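Local coordinates for protein diaminopimelate decarboxylase (Phaeodactylum tricornutum, PDB 7JPJ) that probably catalyses the pyridoxal 5'-phosphate-dependent decarboxylation of diaminopimelate to lysine, working as an obligate dimer, at residues V55-K60 and K69-K74; E129-H134 and A140-R145; G168-S171 and I176-E179; K219-C224 and K264-K269. One frame throughout, in Å; residues are numbered along the deposited sequence.

Overall arrangement
From the N terminus onward the four contacts follow one another in series; none nests in another and none crosses. Contact 1 closes the short connection between strand 53-58 and helix 65-73, near the start of the barrel. Contact 2 closes the turn from helix 125-134 into strand 141-147, with its centre about 25 Å from that of contact 1. Strand 141-147 pairs in parallel with strand 176-177, and the R145 O to I176 N distance of 3.0 Å is a probable hydrogen bond joining contact 2 to contact 3, which closes a loop leading into that strand. Contact 4 spans 39 residues to join helices 210-222 and 252-270, and F223 packs on H178 of contact 3.

Contact 1. Residues V55-K60 and K69-K74; sequences VRYAMK and KYFHSK
In the beta-alpha-beta unit formed by strand 53-58, helix 65-73 and strand 77-80, Y57 of the strand and F71 of the helix meet as a T-shaped aromatic pair. F71 supplies the edge and Y57 the face. The ring centroids are 4.9 Å apart and the planes stand at 68° to each other. The CD2-CE2 side of F71 is the part that is pushed in: F71 CE2 sits 3.8 Å above the plane of the Y57 ring, over its centre, while F71 CD2 lies nearer the root of the tyrosine, 3.5 Å from Y57 CD2. With chi1 of -74°, CG of F71 is anti to its own carbonyl carbon, and this sends the ring from the helix toward the sheet. The other face of Y57 is met by M59 CA, 3.6 Å above the plane and offset toward the rim, so the tyrosine ring is sandwiched between the phenylalanine edge and the backbone that follows it in the chain.

The phenol is tied at its far end as well, because Y57 OH is hydrogen-bonded to C62 O; packing on both faces and this bond together restrict how the ring can turn. L284 and V285 of helix 282-285 touch both aromatic side chains, and L37 of helix 34-45 adds to the cover over F71. Past the end of the strand a short 3-10 segment holds K60, the predicted cofactor-attachment lysine, which carries no cofactor here. Packing of a helix against the outer side of the strand before it is the basic beta-alpha arrangement of the TIM barrel, the fold of the pyridoxal-binding domain; here an aromatic pair does it.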
# COMPACT_ATOMS: atom_id res chain seq x y z
N VAL A 55 -10.24 0.71 -27.77
CA VAL A 55 -10.26 0.39 -26.35
C VAL A 55 -8.82 0.21 -25.89
O VAL A 55 -8.08 -0.62 -26.44
CB VAL A 55 -11.09 -0.87 -26.07
CG1 VAL A 55 -11.01 -1.23 -24.59
CG2 VAL A 55 -12.53 -0.65 -26.50
N ARG A 56 -8.42 0.98 -24.88
CA ARG A 56 -7.10 0.87 -24.28
C ARG A 56 -7.23 0.30 -22.87
O ARG A 56 -8.04 0.78 -22.08
CB ARG A 56 -6.40 2.23 -24.22
CG ARG A 56 -6.42 3.01 -25.52
CD ARG A 56 -5.29 4.02 -25.58
NE ARG A 56 -4.25 3.61 -26.51
CZ ARG A 56 -4.04 4.19 -27.69
NH1 ARG A 56 -4.78 5.21 -28.07
NH2 ARG A 56 -3.07 3.75 -28.48
N TYR A 57 -6.44 -0.72 -22.57
CA TYR A 57 -6.41 -1.28 -21.23
C TYR A 57 -5.45 -0.47 -20.36
O TYR A 57 -4.27 -0.32 -20.70
CB TYR A 57 -5.98 -2.75 -21.26
CG TYR A 57 -5.73 -3.35 -19.90
CD1 TYR A 57 -6.60 -3.13 -18.84
CD2 TYR A 57 -4.62 -4.16 -19.67
CE1 TYR A 57 -6.36 -3.68 -17.59
CE2 TYR A 57 -4.39 -4.72 -18.43
CZ TYR A 57 -5.26 -4.47 -17.39
OH TYR A 57 -5.02 -5.03 -16.15
N ALA A 58 -5.96 0.05 -19.25
CA ALA A 58 -5.14 0.76 -18.27
C ALA A 58 -4.40 -0.29 -17.44
O ALA A 58 -4.86 -0.71 -16.38
CB ALA A 58 -6.00 1.66 -17.39
N MET A 59 -3.23 -0.70 -17.92
CA MET A 59 -2.53 -1.85 -17.34
C MET A 59 -2.12 -1.64 -15.90
O MET A 59 -1.76 -2.61 -15.23
CB MET A 59 -1.29 -2.19 -18.16
CG MET A 59 -0.29 -1.05 -18.29
SD MET A 59 1.13 -1.49 -19.30
CE MET A 59 1.85 -2.80 -18.32
N LYS A 60 -2.17 -0.40 -15.40
CA LYS A 60 -1.85 -0.14 -13.99
C LYS A 60 -2.77 -0.90 -13.05
O LYS A 60 -2.43 -1.07 -11.87
CB LYS A 60 -1.92 1.36 -13.70
CG LYS A 60 -3.34 1.90 -13.61
CD LYS A 60 -3.37 3.41 -13.75
CE LYS A 60 -4.80 3.94 -13.71
NZ LYS A 60 -4.87 5.37 -14.11
N LYS A 69 -1.22 -10.16 -22.94
CA LYS A 69 -1.27 -10.98 -24.15
C LYS A 69 -2.71 -11.29 -24.54
O LYS A 69 -3.04 -11.34 -25.73
CB LYS A 69 -0.48 -12.27 -23.94
CG LYS A 69 1.02 -12.07 -23.81
CD LYS A 69 1.72 -13.37 -23.45
CE LYS A 69 3.19 -13.15 -23.11
NZ LYS A 69 3.97 -12.63 -24.28
N TYR A 70 -3.59 -11.50 -23.55
CA TYR A 70 -4.98 -11.83 -23.86
C TYR A 70 -5.71 -10.64 -24.47
O TYR A 70 -6.40 -10.78 -25.49
CB TYR A 70 -5.71 -12.32 -22.62
CG TYR A 70 -7.18 -12.51 -22.89
CD1 TYR A 70 -7.63 -13.64 -23.55
CD2 TYR A 70 -8.11 -11.55 -22.53
CE1 TYR A 70 -8.97 -13.82 -23.83
CE2 TYR A 70 -9.45 -11.71 -22.80
CZ TYR A 70 -9.88 -12.85 -23.45
OH TYR A 70 -11.21 -13.03 -23.73
N PHE A 71 -5.59 -9.47 -23.85
CA PHE A 71 -6.24 -8.28 -24.38
C PHE A 71 -5.66 -7.87 -25.72
O PHE A 71 -6.35 -7.24 -26.53
CB PHE A 71 -6.15 -7.12 -23.39
CG PHE A 71 -7.06 -7.26 -22.20
CD1 PHE A 71 -8.27 -7.93 -22.30
CD2 PHE A 71 -6.71 -6.71 -20.98
CE1 PHE A 71 -9.11 -8.05 -21.21
CE2 PHE A 71 -7.54 -6.82 -19.88
CZ PHE A 71 -8.74 -7.50 -20.00
N HIS A 72 -4.39 -8.20 -25.98
CA HIS A 72 -3.82 -7.92 -27.29
C HIS A 72 -4.46 -8.80 -28.37
O HIS A 72 -4.75 -8.33 -29.47
CB HIS A 72 -2.31 -8.12 -27.27
CG HIS A 72 -1.64 -7.78 -28.57
ND1 HIS A 72 -0.76 -8.64 -29.20
CD2 HIS A 72 -1.73 -6.69 -29.36
CE1 HIS A 72 -0.34 -8.08 -30.32
NE2 HIS A 72 -0.92 -6.90 -30.44
N SER A 73 -4.70 -10.08 -28.05
CA SER A 73 -5.36 -10.97 -29.00
C SER A 73 -6.79 -10.53 -29.30
O SER A 73 -7.35 -10.93 -30.33
CB SER A 73 -5.36 -12.40 -28.46
OG SER A 73 -6.10 -12.48 -27.25
N LYS A 74 -7.40 -9.73 -28.43
CA LYS A 74 -8.74 -9.20 -28.64
C LYS A 74 -8.73 -7.83 -29.30
O LYS A 74 -9.77 -7.17 -29.34
CB LYS A 74 -9.50 -9.14 -27.32
CG LYS A 74 -9.83 -10.50 -26.74
CD LYS A 74 -10.87 -11.22 -27.57
CE LYS A 74 -12.23 -11.21 -26.89
NZ LYS A 74 -13.23 -12.03 -27.63

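Contact 2. Residues E129-H134 and A140-R145; sequences ERFGEH and AKVGVR
A chi1 of -171° places CG of F131 anti to the backbone N and carries the phenylalanine ring off helix 125-134 toward strand 141-147, where V142 comes to meet it from the opposite direction. The chi1 of V142, 74°, sets CG2 on the far side of CB from the backbone N, and this is the methyl that lies over the phenylalanine. It makes a CH-pi contact: V142 CG2 is 3.9 Å from the centroid of the F131 ring and only 10° off the ring normal, squarely over one face. The branch point follows, with V142 CB 3.7 Å from F131 CE2.

The outer end of the ring reaches the start of the strand. F131 CE2 is 3.6 Å from A140 CB, and F131 CZ lies as close to the carbonyl oxygen K141 O; both partners approach obliquely. A140, just before the strand, and V142 within it both turn toward the helix, while the K141 side chain between them starts out away from it. With an alanine here instead of F131, the V142 methyl and A140 would probably lose their apolar partner on the helix, and a gap would open between helix and strand.

F131 also packs on F110 and V114 of helix 110-116, and its ring meets that of Y135, so it is packed between two adjacent helices and the sheet. Beneath them, strand 141-147 runs parallel between strands 119-122 and 196-201 in the barrel wall.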
# COMPACT_ATOMS: atom_id res chain seq x y z
N GLU A 129 6.93 20.97 -23.78
CA GLU A 129 8.13 21.71 -24.17
C GLU A 129 9.32 20.78 -24.35
O GLU A 129 10.11 20.95 -25.28
CB GLU A 129 8.43 22.79 -23.14
CG GLU A 129 7.47 23.97 -23.18
CD GLU A 129 7.70 24.95 -22.04
OE1 GLU A 129 8.33 24.55 -21.04
OE2 GLU A 129 7.26 26.11 -22.16
N ARG A 130 9.47 19.78 -23.47
CA ARG A 130 10.54 18.81 -23.63
C ARG A 130 10.36 18.01 -24.91
O ARG A 130 11.33 17.72 -25.62
CB ARG A 130 10.60 17.88 -22.41
CG ARG A 130 11.03 18.57 -21.12
CD ARG A 130 11.02 17.60 -19.95
NE ARG A 130 11.98 16.52 -20.13
CZ ARG A 130 12.04 15.43 -19.36
NH1 ARG A 130 11.20 15.28 -18.35
NH2 ARG A 130 12.95 14.50 -19.61
N PHE A 131 9.11 17.64 -25.23
CA PHE A 131 8.84 16.96 -26.49
C PHE A 131 9.14 17.87 -27.68
O PHE A 131 9.77 17.45 -28.65
CB PHE A 131 7.38 16.50 -26.52
CG PHE A 131 7.03 15.62 -27.68
CD1 PHE A 131 7.19 14.24 -27.60
CD2 PHE A 131 6.55 16.16 -28.86
CE1 PHE A 131 6.87 13.43 -28.66
CE2 PHE A 131 6.23 15.35 -29.93
CZ PHE A 131 6.39 13.98 -29.83
N GLY A 132 8.71 19.13 -27.60
CA GLY A 132 8.94 20.05 -28.70
C GLY A 132 10.40 20.40 -28.89
O GLY A 132 10.87 20.59 -30.01
N GLU A 133 11.15 20.51 -27.78
CA GLU A 133 12.59 20.77 -27.87
C GLU A 133 13.30 19.66 -28.65
O GLU A 133 14.24 19.93 -29.40
CB GLU A 133 13.19 20.91 -26.47
CG GLU A 133 12.98 22.27 -25.82
CD GLU A 133 13.51 22.33 -24.39
OE1 GLU A 133 13.42 23.41 -23.76
OE2 GLU A 133 14.03 21.30 -23.89
N HIS A 134 12.85 18.42 -28.48
CA HIS A 134 13.54 17.29 -29.10
C HIS A 134 13.10 17.07 -30.55
O HIS A 134 13.89 16.59 -31.36
CB HIS A 134 13.30 16.02 -28.28
CG HIS A 134 14.22 14.89 -28.63
ND1 HIS A 134 13.93 13.98 -29.62
CD2 HIS A 134 15.42 14.54 -28.13
CE1 HIS A 134 14.91 13.10 -29.71
NE2 HIS A 134 15.83 13.42 -28.81
N ALA A 140 6.45 16.60 -35.16
CA ALA A 140 5.97 15.35 -34.60
C ALA A 140 4.53 15.49 -34.11
O ALA A 140 4.13 16.53 -33.59
CB ALA A 140 6.88 14.91 -33.45
N LYS A 141 3.76 14.43 -34.31
CA LYS A 141 2.42 14.35 -33.74
C LYS A 141 2.52 13.99 -32.27
O LYS A 141 3.43 13.28 -31.84
CB LYS A 141 1.56 13.33 -34.49
CG LYS A 141 1.20 13.76 -35.91
CD LYS A 141 1.13 12.58 -36.88
CE LYS A 141 2.22 11.55 -36.60
NZ LYS A 141 2.05 10.33 -37.46
N VAL A 142 1.57 14.50 -31.49
CA VAL A 142 1.58 14.31 -30.04
C VAL A 142 0.16 14.48 -29.54
O VAL A 142 -0.66 15.16 -30.16
CB VAL A 142 2.56 15.29 -29.35
CG1 VAL A 142 1.99 16.70 -29.33
CG2 VAL A 142 2.91 14.82 -27.95
N GLY A 143 -0.15 13.82 -28.42
CA GLY A 143 -1.41 14.01 -27.74
C GLY A 143 -1.29 15.03 -26.62
O GLY A 143 -0.20 15.31 -26.13
N VAL A 144 -2.43 15.59 -26.24
CA VAL A 144 -2.51 16.62 -25.21
C VAL A 144 -3.63 16.26 -24.24
O VAL A 144 -4.80 16.20 -24.65
CB VAL A 144 -2.74 18.02 -25.80
CG1 VAL A 144 -2.73 19.07 -24.71
CG2 VAL A 144 -1.70 18.34 -26.86
N ARG A 145 -3.29 16.03 -22.98
CA ARG A 145 -4.29 15.81 -21.95
C ARG A 145 -4.68 17.14 -21.31
O ARG A 145 -3.81 17.90 -20.88
CB ARG A 145 -3.80 14.84 -20.87
CG ARG A 145 -4.79 14.75 -19.70
CD ARG A 145 -4.61 13.51 -18.85
NE ARG A 145 -5.54 13.52 -17.72
CZ ARG A 145 -5.73 12.49 -16.90
NH1 ARG A 145 -5.06 11.37 -17.07
NH2 ARG A 145 -6.60 12.60 -15.90

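Contact 3. Residues G168-S171 and I176-E179; sequences GGPS and IWHE
One face of the W177 indole is covered by its chain neighbour H178, whose ND1 lies 3.8 Å above the plane and over the ring centre. Across the contact, the outer corner of the six-membered ring meets the peptide bond joining G169 to P170, and the approach is oblique. W177 CZ3 is 3.4 Å from the carbonyl oxygen G169 O, and W177 CH2 is 3.6 Å from P170 N. The proline ring itself is a looser neighbour, its CB 4.1 Å from W177 CH2. In W177 a chi1 of -164° stretches the side chain out, away from its own backbone N, and brings its benzo end near the loop.

This loop belongs to the long connection that leaves strand 141-147 of the TIM barrel and returns as strand 176-177, a neighbour of that same strand. The positive phi of G169, 101°, is one that a residue with a beta carbon would hardly tolerate, and such a carbon would also run into P170 CD. The carbonyl G169 O is hydrogen-bonded to N147 ND2. The second subunit touches both segments: W177 NE1 is hydrogen-bonded to T302 OG1 of that subunit, and P170 O to T301 OG1, also of the second subunit.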
# COMPACT_ATOMS: atom_id res chain seq x y z
N GLY A 168 -9.93 15.67 -12.00
CA GLY A 168 -9.94 16.92 -12.74
C GLY A 168 -10.43 18.04 -11.85
O GLY A 168 -10.87 17.83 -10.72
N GLY A 169 -10.34 19.26 -12.38
CA GLY A 169 -10.78 20.43 -11.67
C GLY A 169 -9.63 21.19 -11.04
O GLY A 169 -8.45 20.86 -11.24
N PRO A 170 -9.94 22.23 -10.27
CA PRO A 170 -8.87 23.04 -9.66
C PRO A 170 -8.07 22.31 -8.60
O PRO A 170 -6.97 22.75 -8.27
CB PRO A 170 -9.63 24.23 -9.06
CG PRO A 170 -11.02 23.72 -8.84
CD PRO A 170 -11.28 22.74 -9.94
N SER A 171 -8.58 21.20 -8.06
CA SER A 171 -7.88 20.43 -7.04
C SER A 171 -7.11 19.26 -7.62
O SER A 171 -6.68 18.37 -6.87
CB SER A 171 -8.88 19.92 -6.00
OG SER A 171 -9.49 21.00 -5.32
N ILE A 176 -3.26 19.50 -18.41
CA ILE A 176 -2.97 20.93 -18.49
C ILE A 176 -4.23 21.71 -18.19
O ILE A 176 -5.32 21.38 -18.67
CB ILE A 176 -2.40 21.28 -19.88
CG1 ILE A 176 -1.26 20.34 -20.26
CG2 ILE A 176 -1.94 22.73 -19.92
CD1 ILE A 176 -0.60 20.67 -21.58
N TRP A 177 -4.08 22.77 -17.39
CA TRP A 177 -5.21 23.61 -17.03
C TRP A 177 -5.85 24.20 -18.28
O TRP A 177 -5.15 24.71 -19.17
CB TRP A 177 -4.75 24.72 -16.08
CG TRP A 177 -5.86 25.42 -15.35
CD1 TRP A 177 -6.03 26.77 -15.22
CD2 TRP A 177 -6.95 24.82 -14.63
NE1 TRP A 177 -7.15 27.05 -14.48
CE2 TRP A 177 -7.73 25.86 -14.10
CE3 TRP A 177 -7.33 23.50 -14.39
CZ2 TRP A 177 -8.88 25.63 -13.35
CZ3 TRP A 177 -8.47 23.26 -13.64
CH2 TRP A 177 -9.23 24.32 -13.13
N HIS A 178 -7.18 24.14 -18.34
CA HIS A 178 -7.89 24.52 -19.56
C HIS A 178 -7.64 25.96 -19.96
O HIS A 178 -7.67 26.29 -21.16
CB HIS A 178 -9.39 24.28 -19.39
CG HIS A 178 -10.06 25.27 -18.48
ND1 HIS A 178 -10.02 25.14 -17.11
CD2 HIS A 178 -10.76 26.39 -18.74
CE1 HIS A 178 -10.68 26.15 -16.56
NE2 HIS A 178 -11.14 26.92 -17.53
N GLU A 179 -7.39 26.84 -18.99
CA GLU A 179 -7.18 28.25 -19.31
C GLU A 179 -5.87 28.47 -20.05
O GLU A 179 -5.75 29.44 -20.81
CB GLU A 179 -7.22 29.10 -18.04
CG GLU A 179 -8.49 28.94 -17.24
CD GLU A 179 -8.88 30.22 -16.51
OE1 GLU A 179 -10.10 30.48 -16.38
OE2 GLU A 179 -7.97 30.95 -16.06

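Contact 4. Residues K219-C224 and K264-K269; sequences KSLSFC and KKFAEK
The apolar part of this contact is the F266 ring lying against L221 and C224, two residues one turn apart. L221 CB is 4.0 Å from F266 CD1, and C224 CB is the same distance from F266 CZ, so the ring spans both beta carbons. A chi1 of -169° swings the F266 ring away from its own backbone N and toward the end of helix 210-222. In L221, chi1 of -75° puts CG beside its own backbone N, and CB rather than the isobutyl tip makes the nearest side-chain contact.

The polar part is a carbonyl lying beside the ring. L221 O approaches F266 CE1 obliquely, and the same oxygen accepts the backbone hydrogen bond from C224 N at 2.9 Å. The peptide group thus has its polar partner within its own turn and packs against hydrocarbon across the contact. A serine in place of F266 would probably lose the packing on L221 and C224 and leave a gap between the two helices.

L274, just ahead of strand 275-278, touches both L221 and F266, and C224 also packs on M233 of strand 232-234. The contact therefore joins two helices on the outside of the barrel, above its parallel strands, and the C224 carbonyl oxygen is hydrogen-bonded to R272 NH2 just past the end of helix 252-270.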
# COMPACT_ATOMS: atom_id res chain seq x y z
N LYS A 219 -17.87 18.70 -23.31
CA LYS A 219 -16.86 19.64 -22.82
C LYS A 219 -15.48 19.32 -23.37
O LYS A 219 -14.73 20.22 -23.76
CB LYS A 219 -16.86 19.65 -21.29
CG LYS A 219 -15.80 20.55 -20.68
CD LYS A 219 -16.38 21.42 -19.58
CE LYS A 219 -15.62 22.73 -19.46
NZ LYS A 219 -16.46 23.90 -19.86
N SER A 220 -15.12 18.03 -23.41
CA SER A 220 -13.81 17.65 -23.92
C SER A 220 -13.70 17.88 -25.42
O SER A 220 -12.62 18.22 -25.92
CB SER A 220 -13.53 16.19 -23.59
OG SER A 220 -13.79 15.93 -22.22
N LEU A 221 -14.81 17.70 -26.15
CA LEU A 221 -14.78 17.90 -27.60
C LEU A 221 -14.55 19.36 -27.96
O LEU A 221 -14.04 19.65 -29.05
CB LEU A 221 -16.08 17.39 -28.22
CG LEU A 221 -16.25 15.87 -28.35
CD1 LEU A 221 -17.70 15.50 -28.60
CD2 LEU A 221 -15.36 15.31 -29.44
N SER A 222 -14.92 20.29 -27.08
CA SER A 222 -14.72 21.71 -27.37
C SER A 222 -13.25 22.06 -27.48
O SER A 222 -12.89 23.02 -28.17
CB SER A 222 -15.40 22.57 -26.31
OG SER A 222 -14.86 22.31 -25.02
N PHE A 223 -12.38 21.29 -26.81
CA PHE A 223 -10.95 21.49 -26.96
C PHE A 223 -10.42 20.93 -28.27
O PHE A 223 -9.32 21.32 -28.70
CB PHE A 223 -10.21 20.85 -25.78
CG PHE A 223 -10.56 21.48 -24.46
CD1 PHE A 223 -10.10 22.75 -24.15
CD2 PHE A 223 -11.34 20.81 -23.54
CE1 PHE A 223 -10.42 23.34 -22.95
CE2 PHE A 223 -11.66 21.39 -22.33
CZ PHE A 223 -11.20 22.66 -22.03
N CYS A 224 -11.16 20.04 -28.93
CA CYS A 224 -10.73 19.52 -30.22
C CYS A 224 -10.91 20.54 -31.34
O CYS A 224 -10.28 20.39 -32.40
CB CYS A 224 -11.49 18.24 -30.57
SG CYS A 224 -11.20 16.87 -29.43
N LYS A 264 -21.45 12.98 -33.01
CA LYS A 264 -22.18 13.35 -34.22
C LYS A 264 -22.48 14.84 -34.24
O LYS A 264 -22.43 15.47 -35.30
CB LYS A 264 -23.48 12.54 -34.32
CG LYS A 264 -23.29 11.04 -34.48
CD LYS A 264 -24.55 10.40 -35.03
CE LYS A 264 -24.47 8.88 -34.98
NZ LYS A 264 -24.53 8.38 -33.58
N LYS A 265 -22.80 15.43 -33.08
CA LYS A 265 -23.06 16.86 -33.04
C LYS A 265 -21.80 17.66 -33.34
O LYS A 265 -21.89 18.76 -33.90
CB LYS A 265 -23.63 17.26 -31.67
CG LYS A 265 -24.27 18.65 -31.64
CD LYS A 265 -24.83 18.99 -30.27
CE LYS A 265 -26.29 18.57 -30.12
NZ LYS A 265 -26.46 17.33 -29.30
N PHE A 266 -20.63 17.14 -32.98
CA PHE A 266 -19.38 17.80 -33.33
C PHE A 266 -19.16 17.77 -34.83
O PHE A 266 -18.79 18.79 -35.43
CB PHE A 266 -18.21 17.13 -32.59
CG PHE A 266 -16.92 17.90 -32.68
CD1 PHE A 266 -16.68 18.97 -31.84
CD2 PHE A 266 -15.95 17.55 -33.61
CE1 PHE A 266 -15.50 19.68 -31.92
CE2 PHE A 266 -14.77 18.25 -33.69
CZ PHE A 266 -14.54 19.32 -32.85
N ALA A 267 -19.39 16.62 -35.46
CA ALA A 267 -19.25 16.51 -36.91
C ALA A 267 -20.31 17.32 -37.65
O ALA A 267 -20.10 17.66 -38.82
CB ALA A 267 -19.31 15.05 -37.34
N GLU A 268 -21.43 17.62 -37.01
CA GLU A 268 -22.43 18.47 -37.65
C GLU A 268 -22.10 19.95 -37.49
O GLU A 268 -22.41 20.74 -38.39
CB GLU A 268 -23.82 18.17 -37.08
CG GLU A 268 -24.63 17.18 -37.93
CD GLU A 268 -25.47 16.21 -37.10
OE1 GLU A 268 -26.14 16.66 -36.14
OE2 GLU A 268 -25.47 15.00 -37.42
N LYS A 269 -21.47 20.33 -36.38
CA LYS A 269 -21.08 21.72 -36.18
C LYS A 269 -19.67 22.04 -36.69
O LYS A 269 -19.40 23.20 -37.01
CB LYS A 269 -21.16 22.09 -34.69
CG LYS A 269 -22.53 22.56 -34.19
CD LYS A 269 -22.60 24.09 -34.13
CE LYS A 269 -24.04 24.60 -34.22
NZ LYS A 269 -24.15 25.91 -34.93